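Local coordinates for kinesin-like protein (Caenorhabditis elegans, PDB 5X3E) that probably works as a kinesin-6 microtubule motor that converts ATP hydrolysis into movement, captured here in its nucleotide-free state, at residues 111-116 against 396-401; 160-165 against 302-307; 166-171 against 247-252. All coordinates share one frame; numbering follows the deposited sequence.

Contact 1 (111-116 against 396-401); sequences GQNSLL and KNYLEG. With SO4 (sulfate ion), chain M.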
loop_
_atom_site.group_PDB
_atom_site.type_symbol
_atom_site.label_atom_id
_atom_site.label_comp_id
_atom_site.label_asym_id
_atom_site.label_seq_id
_atom_site.Cartn_x
_atom_site.Cartn_y
_atom_site.Cartn_z
ATOM N N GLY A 111 -14.522 -6.855 3.648
ATOM C CA GLY A 111 -14.631 -6.990 2.211
ATOM C C GLY A 111 -14.529 -5.695 1.441
ATOM O O GLY A 111 -14.993 -5.625 0.298
ATOM N N GLN A 112 -13.929 -4.666 2.029
ATOM C CA GLN A 112 -13.758 -3.371 1.388
ATOM C C GLN A 112 -12.276 -3.086 1.183
ATOM O O GLN A 112 -11.411 -3.716 1.796
ATOM C CB GLN A 112 -14.403 -2.258 2.217
ATOM C CG GLN A 112 -15.914 -2.367 2.310
ATOM C CD GLN A 112 -16.521 -1.264 3.150
ATOM O OE1 GLN A 112 -15.833 -0.325 3.551
ATOM N NE2 GLN A 112 -17.818 -1.371 3.424
ATOM N N ASN A 113 -11.990 -2.152 0.283
ATOM C CA ASN A 113 -10.629 -1.878 -0.155
ATOM C C ASN A 113 -10.045 -0.663 0.555
ATOM O O ASN A 113 -10.761 0.237 1.003
ATOM C CB ASN A 113 -10.572 -1.666 -1.665
ATOM C CG ASN A 113 -10.947 -2.909 -2.430
ATOM O OD1 ASN A 113 -10.846 -4.021 -1.910
ATOM N ND2 ASN A 113 -11.362 -2.736 -3.678
ATOM N N SER A 114 -8.716 -0.646 0.636
ATOM C CA SER A 114 -7.995 0.396 1.349
ATOM C C SER A 114 -6.704 0.706 0.608
ATOM O O SER A 114 -6.102 -0.174 -0.012
ATOM C CB SER A 114 -7.678 -0.037 2.791
ATOM O OG SER A 114 -8.819 -0.607 3.412
ATOM N N LEU A 115 -6.274 1.965 0.699
ATOM C CA LEU A 115 -5.066 2.434 0.032
ATOM C C LEU A 115 -4.290 3.343 0.974
ATOM O O LEU A 115 -4.867 4.251 1.580
ATOM C CB LEU A 115 -5.412 3.179 -1.265
ATOM C CG LEU A 115 -4.286 3.886 -2.021
ATOM C CD1 LEU A 115 -3.174 2.920 -2.380
ATOM C CD2 LEU A 115 -4.847 4.529 -3.276
ATOM N N LEU A 116 -2.985 3.104 1.096
ATOM C CA LEU A 116 -2.137 3.881 1.994
ATOM C C LEU A 116 -0.861 4.289 1.272
ATOM O O LEU A 116 -0.141 3.430 0.750
ATOM C CB LEU A 116 -1.811 3.089 3.261
ATOM C CG LEU A 116 -1.244 3.818 4.486
ATOM C CD1 LEU A 116 -1.521 2.947 5.663
ATOM C CD2 LEU A 116 0.254 4.087 4.394
ATOM N N LYS A 396 -7.288 4.302 -9.990
ATOM C CA LYS A 396 -8.480 4.991 -10.471
ATOM C C LYS A 396 -9.677 4.744 -9.557
ATOM O O LYS A 396 -10.397 5.685 -9.202
ATOM C CB LYS A 396 -8.783 4.552 -11.905
ATOM C CG LYS A 396 -10.208 4.820 -12.350
ATOM C CD LYS A 396 -10.508 4.140 -13.674
ATOM C CE LYS A 396 -11.923 3.584 -13.711
ATOM N NZ LYS A 396 -12.151 2.695 -14.883
ATOM N N ASN A 397 -9.902 3.488 -9.167
ATOM C CA ASN A 397 -11.066 3.156 -8.350
ATOM C C ASN A 397 -11.072 3.946 -7.047
ATOM O O ASN A 397 -12.089 4.539 -6.673
ATOM C CB ASN A 397 -11.095 1.652 -8.076
ATOM C CG ASN A 397 -11.096 0.830 -9.352
ATOM O OD1 ASN A 397 -10.210 0.008 -9.577
ATOM N ND2 ASN A 397 -12.092 1.058 -10.197
ATOM N N TYR A 398 -9.937 3.961 -6.341
ATOM C CA TYR A 398 -9.835 4.716 -5.096
ATOM C C TYR A 398 -10.057 6.208 -5.329
ATOM O O TYR A 398 -10.801 6.863 -4.590
ATOM C CB TYR A 398 -8.467 4.475 -4.449
ATOM C CG TYR A 398 -8.203 3.054 -4.006
ATOM C CD1 TYR A 398 -7.465 2.186 -4.802
ATOM C CD2 TYR A 398 -8.685 2.577 -2.791
ATOM C CE1 TYR A 398 -7.215 0.883 -4.403
ATOM C CE2 TYR A 398 -8.436 1.274 -2.380
ATOM C CZ TYR A 398 -7.699 0.433 -3.188
ATOM O OH TYR A 398 -7.450 -0.860 -2.788
ATOM N N LEU A 399 -9.402 6.770 -6.344
ATOM C CA LEU A 399 -9.501 8.203 -6.591
ATOM C C LEU A 399 -10.873 8.621 -7.105
ATOM O O LEU A 399 -11.208 9.809 -7.036
ATOM C CB LEU A 399 -8.415 8.630 -7.570
ATOM C CG LEU A 399 -7.029 8.450 -6.963
ATOM C CD1 LEU A 399 -5.972 8.412 -8.032
ATOM C CD2 LEU A 399 -6.763 9.584 -5.994
ATOM N N GLU A 400 -11.661 7.685 -7.635
ATOM C CA GLU A 400 -13.059 7.938 -7.947
ATOM C C GLU A 400 -13.968 7.612 -6.773
ATOM O O GLU A 400 -15.187 7.496 -6.947
ATOM C CB GLU A 400 -13.476 7.161 -9.194
ATOM C CG GLU A 400 -12.957 7.772 -10.491
ATOM C CD GLU A 400 -13.427 7.021 -11.716
ATOM O OE1 GLU A 400 -13.977 5.913 -11.555
ATOM O OE2 GLU A 400 -13.259 7.542 -12.838
ATOM N N GLY A 401 -13.390 7.460 -5.587
ATOM C CA GLY A 401 -14.140 7.375 -4.356
ATOM C C GLY A 401 -14.525 5.989 -3.910
ATOM O O GLY A 401 -15.438 5.856 -3.089
HETATM S S SO4 M . -9.079 2.091 -18.469
HETATM O O1 SO4 M . -8.312 0.858 -18.301
HETATM O O2 SO4 M . -9.518 2.605 -17.173
HETATM O O3 SO4 M . -8.243 3.078 -19.145
HETATM O O4 SO4 M . -10.258 1.829 -19.289
#
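Asn113, just ahead of strand 114-119, rests its CB 3.4 Å from Tyr398 OH, the two side chains crossing at about a right angle; its own OD1 is taken by Gln328 N. From Asn113 C to Ser114 N the backbone passes the edge of the tyrosine ring, in its plane. Ser114 turns its CB away and gives OG to Leu104 O of helix 93-109, leaving its backbone to meet the ring: Ser114 C lies 3.5 Å from Tyr398 CE2, and Ser114 O is 3.2 Å from Tyr398 OH. Gln328 OE1 is a weak hydrogen-bond partner of Tyr398 OH. Leu115 covers a ring face, its CB 3.7 Å from the centroid of the Tyr398 ring and 14° off the normal, a CH-pi contact. Since its CG stands anti to the backbone N (chi1 173°), the leucine brings CD2 to 3.7 Å from Tyr398 CG, at the root of the ring. Just past the tyrosine, helix 396-399 ends in a Schellman motif with Gly401 at positive phi. The tyrosine thus ties this short helix to the parallel strand that leads into the probable P-loop of a kinesin motor domain.

Contact 2 (160-165 against 302-307); sequences CIFYPS and KLVMAP. With SO4 (sulfate ion), chain C.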
loop_
_atom_site.group_PDB
_atom_site.type_symbol
_atom_site.label_atom_id
_atom_site.label_comp_id
_atom_site.label_asym_id
_atom_site.label_seq_id
_atom_site.Cartn_x
_atom_site.Cartn_y
_atom_site.Cartn_z
ATOM N N CYS A 160 -3.222 -23.597 -2.957
ATOM C CA CYS A 160 -3.623 -24.179 -4.231
ATOM C C CYS A 160 -5.077 -24.624 -4.263
ATOM O O CYS A 160 -5.484 -25.310 -5.209
ATOM C CB CYS A 160 -2.707 -25.342 -4.627
ATOM S SG CYS A 160 -0.946 -24.943 -4.459
ATOM N N ILE A 161 -5.873 -24.260 -3.258
ATOM C CA ILE A 161 -7.320 -24.401 -3.375
ATOM C C ILE A 161 -7.884 -23.247 -4.198
ATOM O O ILE A 161 -8.412 -23.441 -5.300
ATOM C CB ILE A 161 -7.972 -24.491 -1.983
ATOM C CG1 ILE A 161 -7.467 -25.729 -1.239
ATOM C CG2 ILE A 161 -9.484 -24.569 -2.105
ATOM C CD1 ILE A 161 -7.692 -25.681 0.261
ATOM N N PHE A 162 -7.754 -22.027 -3.683
ATOM C CA PHE A 162 -7.863 -20.854 -4.535
ATOM C C PHE A 162 -6.607 -20.747 -5.388
ATOM O O PHE A 162 -5.524 -21.174 -4.978
ATOM C CB PHE A 162 -8.005 -19.578 -3.706
ATOM C CG PHE A 162 -9.244 -19.512 -2.862
ATOM C CD1 PHE A 162 -10.446 -19.089 -3.405
ATOM C CD2 PHE A 162 -9.197 -19.826 -1.511
ATOM C CE1 PHE A 162 -11.582 -19.002 -2.623
ATOM C CE2 PHE A 162 -10.326 -19.740 -0.728
ATOM C CZ PHE A 162 -11.520 -19.331 -1.283
ATOM N N TYR A 163 -6.750 -20.180 -6.587
ATOM C CA TYR A 163 -5.582 -19.929 -7.422
ATOM C C TYR A 163 -5.915 -18.867 -8.459
ATOM O O TYR A 163 -7.046 -18.816 -8.955
ATOM C CB TYR A 163 -5.083 -21.221 -8.094
ATOM C CG TYR A 163 -6.047 -21.861 -9.076
ATOM C CD1 TYR A 163 -7.065 -22.705 -8.639
ATOM C CD2 TYR A 163 -5.910 -21.656 -10.442
ATOM C CE1 TYR A 163 -7.932 -23.302 -9.536
ATOM C CE2 TYR A 163 -6.772 -22.252 -11.346
ATOM C CZ TYR A 163 -7.776 -23.073 -10.888
ATOM O OH TYR A 163 -8.637 -23.657 -11.785
ATOM N N PRO A 164 -4.950 -18.019 -8.816
ATOM C CA PRO A 164 -5.216 -16.936 -9.773
ATOM C C PRO A 164 -5.526 -17.465 -11.163
ATOM O O PRO A 164 -4.919 -18.432 -11.632
ATOM C CB PRO A 164 -3.907 -16.136 -9.778
ATOM C CG PRO A 164 -3.128 -16.621 -8.598
ATOM C CD PRO A 164 -3.554 -18.025 -8.354
ATOM N N SER A 165 -6.472 -16.814 -11.831
ATOM C CA SER A 165 -6.866 -17.194 -13.179
ATOM C C SER A 165 -6.929 -15.942 -14.047
ATOM O O SER A 165 -6.732 -14.819 -13.574
ATOM C CB SER A 165 -8.201 -17.939 -13.182
ATOM O OG SER A 165 -9.232 -17.127 -12.656
ATOM N N LYS A 302 -4.135 -9.065 -0.753
ATOM C CA LYS A 302 -5.460 -9.470 -1.198
ATOM C C LYS A 302 -6.008 -10.557 -0.288
ATOM O O LYS A 302 -5.357 -11.586 -0.071
ATOM C CB LYS A 302 -5.431 -9.972 -2.641
ATOM C CG LYS A 302 -4.928 -8.952 -3.634
ATOM C CD LYS A 302 -4.913 -9.533 -5.034
ATOM C CE LYS A 302 -4.427 -8.499 -6.036
ATOM N NZ LYS A 302 -4.464 -9.016 -7.428
ATOM N N LEU A 303 -7.213 -10.336 0.218
ATOM C CA LEU A 303 -7.925 -11.329 1.009
ATOM C C LEU A 303 -8.964 -11.971 0.097
ATOM O O LEU A 303 -10.028 -11.398 -0.151
ATOM C CB LEU A 303 -8.560 -10.689 2.239
ATOM C CG LEU A 303 -9.297 -11.641 3.177
ATOM C CD1 LEU A 303 -8.333 -12.679 3.704
ATOM C CD2 LEU A 303 -9.948 -10.873 4.318
ATOM N N VAL A 304 -8.641 -13.152 -0.417
ATOM C CA VAL A 304 -9.524 -13.886 -1.319
ATOM C C VAL A 304 -10.456 -14.748 -0.472
ATOM O O VAL A 304 -10.011 -15.685 0.195
ATOM C CB VAL A 304 -8.722 -14.744 -2.300
ATOM C CG1 VAL A 304 -9.661 -15.575 -3.177
ATOM C CG2 VAL A 304 -7.779 -13.866 -3.123
ATOM N N MET A 305 -11.753 -14.457 -0.526
ATOM C CA MET A 305 -12.743 -15.120 0.311
ATOM C C MET A 305 -13.777 -15.850 -0.538
ATOM O O MET A 305 -14.034 -15.478 -1.687
ATOM C CB MET A 305 -13.446 -14.111 1.234
ATOM C CG MET A 305 -12.573 -13.616 2.379
ATOM S SD MET A 305 -13.097 -12.044 3.092
ATOM C CE MET A 305 -14.790 -12.416 3.479
ATOM N N ALA A 306 -14.356 -16.905 0.030
ATOM C CA ALA A 306 -15.452 -17.633 -0.599
ATOM C C ALA A 306 -16.298 -18.266 0.493
ATOM O O ALA A 306 -15.777 -18.594 1.566
ATOM C CB ALA A 306 -14.952 -18.712 -1.571
ATOM N N PRO A 307 -17.598 -18.444 0.256
ATOM C CA PRO A 307 -18.471 -19.034 1.279
ATOM C C PRO A 307 -17.989 -20.409 1.717
ATOM O O PRO A 307 -17.663 -21.265 0.891
ATOM C CB PRO A 307 -19.830 -19.118 0.572
ATOM C CG PRO A 307 -19.782 -18.047 -0.453
ATOM C CD PRO A 307 -18.354 -17.957 -0.908
HETATM S S SO4 C . -2.337 -6.474 -9.296
HETATM O O1 SO4 C . -3.669 -7.030 -9.055
HETATM O O2 SO4 C . -1.904 -5.704 -8.133
HETATM O O3 SO4 C . -2.380 -5.591 -10.453
HETATM O O4 SO4 C . -1.391 -7.549 -9.557
#
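The ring of Phe162 lies against Val304 and Ala306, where the small antiparallel hairpin of strands 162-165 and 169-172 packs on strand 296-307 of the central mixed sheet of the kinesin motor domain. The two strand segments approach to 9.2 Å between axes and cross at 115°, so side chains rather than backbones fill the interface.

The face contact comes from Val304. With chi1 at 176°, its CG1 lies beside the carbonyl carbon and sits over the ring as a CH-pi partner, 4.1 Å from the centroid of the Phe162 ring and 29° off the normal; the closest carbon pair is Val304 CG1 to Phe162 CD1 at 3.6 Å. At the edge, Ala306 CB lies in the ring plane, 3.5 Å from Phe162 CZ. Alternation along the strand points Val304 and Ala306 toward the phenylalanine and Met305, between them, away. Ile172 and Ser216 also touch the Phe162 side chain, and Phe170 of the partner hairpin strand touches Val304, which makes this a buried, largely apolar layer between hairpin and sheet.

Lys302 lies off the phenylalanine and takes no part across the interface. Its charge is met by a salt bridge with Asp261 and, through a chain extended beyond CG, by a sulfate ion, probably from the crystallisation liquor, that Val256 N and Thr220 OG1 also hold: Lys302 NZ to sulfate O1 is 2.7 Å.

Contact 3 (166-171 against 247-252); sequences ALNTFE and RHDRQQ. With SO4 (sulfate ion), chain G; SO4 (sulfate ion), chain M.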
loop_
_atom_site.group_PDB
_atom_site.type_symbol
_atom_site.label_atom_id
_atom_site.label_comp_id
_atom_site.label_asym_id
_atom_site.label_seq_id
_atom_site.Cartn_x
_atom_site.Cartn_y
_atom_site.Cartn_z
ATOM N N ALA A 166 -7.233 -16.149 -15.328
ATOM C CA ALA A 166 -7.114 -15.093 -16.326
ATOM C C ALA A 166 -7.945 -13.869 -15.956
ATOM O O ALA A 166 -8.981 -13.966 -15.291
ATOM C CB ALA A 166 -7.547 -15.612 -17.696
ATOM N N LEU A 167 -7.467 -12.706 -16.400
ATOM C CA LEU A 167 -8.179 -11.436 -16.258
ATOM C C LEU A 167 -8.537 -11.154 -14.801
ATOM O O LEU A 167 -9.682 -10.844 -14.461
ATOM C CB LEU A 167 -9.423 -11.406 -17.149
ATOM C CG LEU A 167 -9.136 -11.398 -18.651
ATOM C CD1 LEU A 167 -10.408 -11.559 -19.459
ATOM C CD2 LEU A 167 -8.425 -10.110 -19.033
ATOM N N ASN A 168 -7.530 -11.277 -13.932
ATOM C CA ASN A 168 -7.611 -10.799 -12.552
ATOM C C ASN A 168 -8.738 -11.488 -11.773
ATOM O O ASN A 168 -9.533 -10.841 -11.088
ATOM C CB ASN A 168 -7.780 -9.276 -12.534
ATOM C CG ASN A 168 -7.565 -8.673 -11.159
ATOM O OD1 ASN A 168 -6.624 -9.033 -10.443
ATOM N ND2 ASN A 168 -8.448 -7.756 -10.777
ATOM N N THR A 169 -8.806 -12.817 -11.884
ATOM C CA THR A 169 -9.824 -13.613 -11.200
ATOM C C THR A 169 -9.158 -14.722 -10.384
ATOM O O THR A 169 -7.935 -14.903 -10.419
ATOM C CB THR A 169 -10.839 -14.201 -12.193
ATOM O OG1 THR A 169 -10.162 -15.022 -13.154
ATOM C CG2 THR A 169 -11.618 -13.107 -12.916
ATOM N N PHE A 170 -9.975 -15.460 -9.624
ATOM C CA PHE A 170 -9.522 -16.619 -8.859
ATOM C C PHE A 170 -10.462 -17.794 -9.090
ATOM O O PHE A 170 -11.676 -17.610 -9.209
ATOM C CB PHE A 170 -9.425 -16.303 -7.352
ATOM C CG PHE A 170 -8.312 -15.357 -7.009
ATOM C CD1 PHE A 170 -7.048 -15.836 -6.695
ATOM C CD2 PHE A 170 -8.513 -13.991 -7.049
ATOM C CE1 PHE A 170 -6.006 -14.962 -6.409
ATOM C CE2 PHE A 170 -7.478 -13.112 -6.764
ATOM C CZ PHE A 170 -6.223 -13.594 -6.445
ATOM N N GLU A 171 -9.902 -18.998 -9.153
ATOM C CA GLU A 171 -10.678 -20.218 -9.305
ATOM C C GLU A 171 -10.463 -21.111 -8.089
ATOM O O GLU A 171 -9.693 -20.782 -7.184
ATOM C CB GLU A 171 -10.302 -20.959 -10.591
ATOM C CG GLU A 171 -10.513 -20.173 -11.867
ATOM C CD GLU A 171 -11.966 -19.842 -12.122
ATOM O OE1 GLU A 171 -12.840 -20.589 -11.632
ATOM O OE2 GLU A 171 -12.233 -18.833 -12.809
ATOM N N ARG A 247 -4.358 -2.100 -16.535
ATOM C CA ARG A 247 -5.643 -2.207 -17.215
ATOM C C ARG A 247 -6.723 -2.587 -16.209
ATOM O O ARG A 247 -6.439 -2.877 -15.044
ATOM C CB ARG A 247 -5.571 -3.226 -18.349
ATOM C CG ARG A 247 -5.212 -4.629 -17.897
ATOM C CD ARG A 247 -4.953 -5.515 -19.099
ATOM N NE ARG A 247 -6.073 -5.533 -20.037
ATOM C CZ ARG A 247 -6.016 -6.094 -21.239
ATOM N NH1 ARG A 247 -4.895 -6.674 -21.637
ATOM N NH2 ARG A 247 -7.069 -6.077 -22.042
ATOM N N HIS A 248 -7.976 -2.575 -16.665
ATOM C CA HIS A 248 -9.106 -2.953 -15.824
ATOM C C HIS A 248 -9.626 -4.336 -16.189
ATOM O O HIS A 248 -9.349 -4.858 -17.271
ATOM C CB HIS A 248 -10.257 -1.948 -15.927
ATOM C CG HIS A 248 -10.901 -1.899 -17.276
ATOM N ND1 HIS A 248 -10.442 -1.087 -18.288
ATOM C CD2 HIS A 248 -11.979 -2.550 -17.775
ATOM C CE1 HIS A 248 -11.202 -1.245 -19.356
ATOM N NE2 HIS A 248 -12.142 -2.127 -19.072
ATOM N N ASP A 249 -10.397 -4.923 -15.266
ATOM C CA ASP A 249 -11.080 -6.187 -15.493
ATOM C C ASP A 249 -12.561 -5.932 -15.770
ATOM O O ASP A 249 -13.000 -4.789 -15.928
ATOM C CB ASP A 249 -10.875 -7.145 -14.311
ATOM C CG ASP A 249 -11.368 -6.581 -12.977
ATOM O OD1 ASP A 249 -12.258 -5.701 -12.958
ATOM O OD2 ASP A 249 -10.866 -7.047 -11.928
ATOM N N ARG A 250 -13.349 -7.009 -15.843
ATOM C CA ARG A 250 -14.768 -6.864 -16.146
ATOM C C ARG A 250 -15.529 -6.141 -15.048
ATOM O O ARG A 250 -16.570 -5.535 -15.334
ATOM C CB ARG A 250 -15.397 -8.227 -16.428
ATOM C CG ARG A 250 -14.883 -8.807 -17.723
ATOM C CD ARG A 250 -15.797 -9.847 -18.343
ATOM N NE ARG A 250 -15.408 -10.085 -19.733
ATOM C CZ ARG A 250 -14.404 -10.871 -20.110
ATOM N NH1 ARG A 250 -13.680 -11.511 -19.205
ATOM N NH2 ARG A 250 -14.122 -11.017 -21.394
ATOM N N GLN A 251 -15.027 -6.172 -13.817
ATOM C CA GLN A 251 -15.594 -5.420 -12.704
ATOM C C GLN A 251 -15.146 -3.962 -12.704
ATOM O O GLN A 251 -15.476 -3.228 -11.772
ATOM C CB GLN A 251 -15.193 -6.078 -11.378
ATOM C CG GLN A 251 -15.464 -7.580 -11.263
ATOM C CD GLN A 251 -16.909 -7.910 -10.920
ATOM O OE1 GLN A 251 -17.815 -7.694 -11.724
ATOM N NE2 GLN A 251 -17.130 -8.429 -9.710
ATOM N N GLN A 252 -14.430 -3.541 -13.749
ATOM C CA GLN A 252 -13.849 -2.209 -13.891
ATOM C C GLN A 252 -12.754 -1.931 -12.864
ATOM O O GLN A 252 -12.366 -0.775 -12.671
ATOM C CB GLN A 252 -14.923 -1.117 -13.834
ATOM C CG GLN A 252 -15.895 -1.191 -14.995
ATOM C CD GLN A 252 -15.202 -1.073 -16.341
ATOM O OE1 GLN A 252 -14.259 -0.297 -16.501
ATOM N NE2 GLN A 252 -15.664 -1.851 -17.314
HETATM S S SO4 G . -13.016 -13.399 -8.840
HETATM O O1 SO4 G . -14.125 -13.849 -8.002
HETATM O O2 SO4 G . -12.721 -12.006 -8.535
HETATM O O3 SO4 G . -11.838 -14.228 -8.615
HETATM O O4 SO4 G . -13.418 -13.515 -10.239
HETATM S S SO4 M . -9.079 2.091 -18.469
HETATM O O1 SO4 M . -8.312 0.858 -18.301
HETATM O O2 SO4 M . -9.518 2.605 -17.173
HETATM O O3 SO4 M . -8.243 3.078 -19.145
HETATM O O4 SO4 M . -10.258 1.829 -19.289
#
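Asn168 ND2 donates to Asp249 OD2 over 2.8 Å, with an N-H...O angle of 159°. The acceptor lies in the amide plane, while the amide reaches OD2 on its anti side, somewhat out of the carboxylate plane; the two flat groups are only 23° apart. A chi1 of -167° sets the asparagine's amide opposite its backbone N and swings it across to the aspartate. Asp249 OD1, the other carboxylate oxygen, accepts from Gln253 N, so this buried side chain is held through both of its oxygens. With an alanine in place of Asn168 there is no amide to offer OD2, and the carboxylate, held then by OD1 to Gln253 N, would probably be freer to turn.

The contact joins the connections of two beta hairpins in the motor domain. Leu167 and Asn168, both at positive phi, belong to the turn between strands 162-165 and 169-172, and Asp249 begins the type I turn that leads from strand 243-248 to strand 254-256, closed by Gln252 N to Asp249 O at 2.9 Å. Tyr255 of the latter strand touches both Leu167 and Asn168. Beside the polar bond, Leu167 O lies 3.9 Å from Asp249 CB. Farther out, the leucine crosses the end of the Arg250 side chain, its CD1 3.3 Å from Arg250 NH1, and both residues are largely exposed. Just before the turn, with its CB pointing away from 166-171, His248 donates through ND1 to O1 of a sulfate ion over 2.9 Å, the oxygen lying in the imidazole plane; Arg387 NH1 holds the same sulfate.

In the fold
From the N terminus, the chain enters contact 1 at 111-116, then contact 2 at 160-165 and, directly afterwards, contact 3 at 166-171. The loops close in reverse order: contact 3 at 247-252, contact 2 at 302-307 and contact 1 at 396-401, so the three nest without crossing. Contacts 2 and 3 share the small hairpin, whose strands are joined by Tyr163 O and Glu171 N; contact 2 sets it on strand 296-307, contact 3 on the turn after strand 243-248. The same turn also meets helix 396-399 through Gln252 O and Asn397 ND2, linking contact 3 to contact 1 and the strand ahead of the probable P-loop.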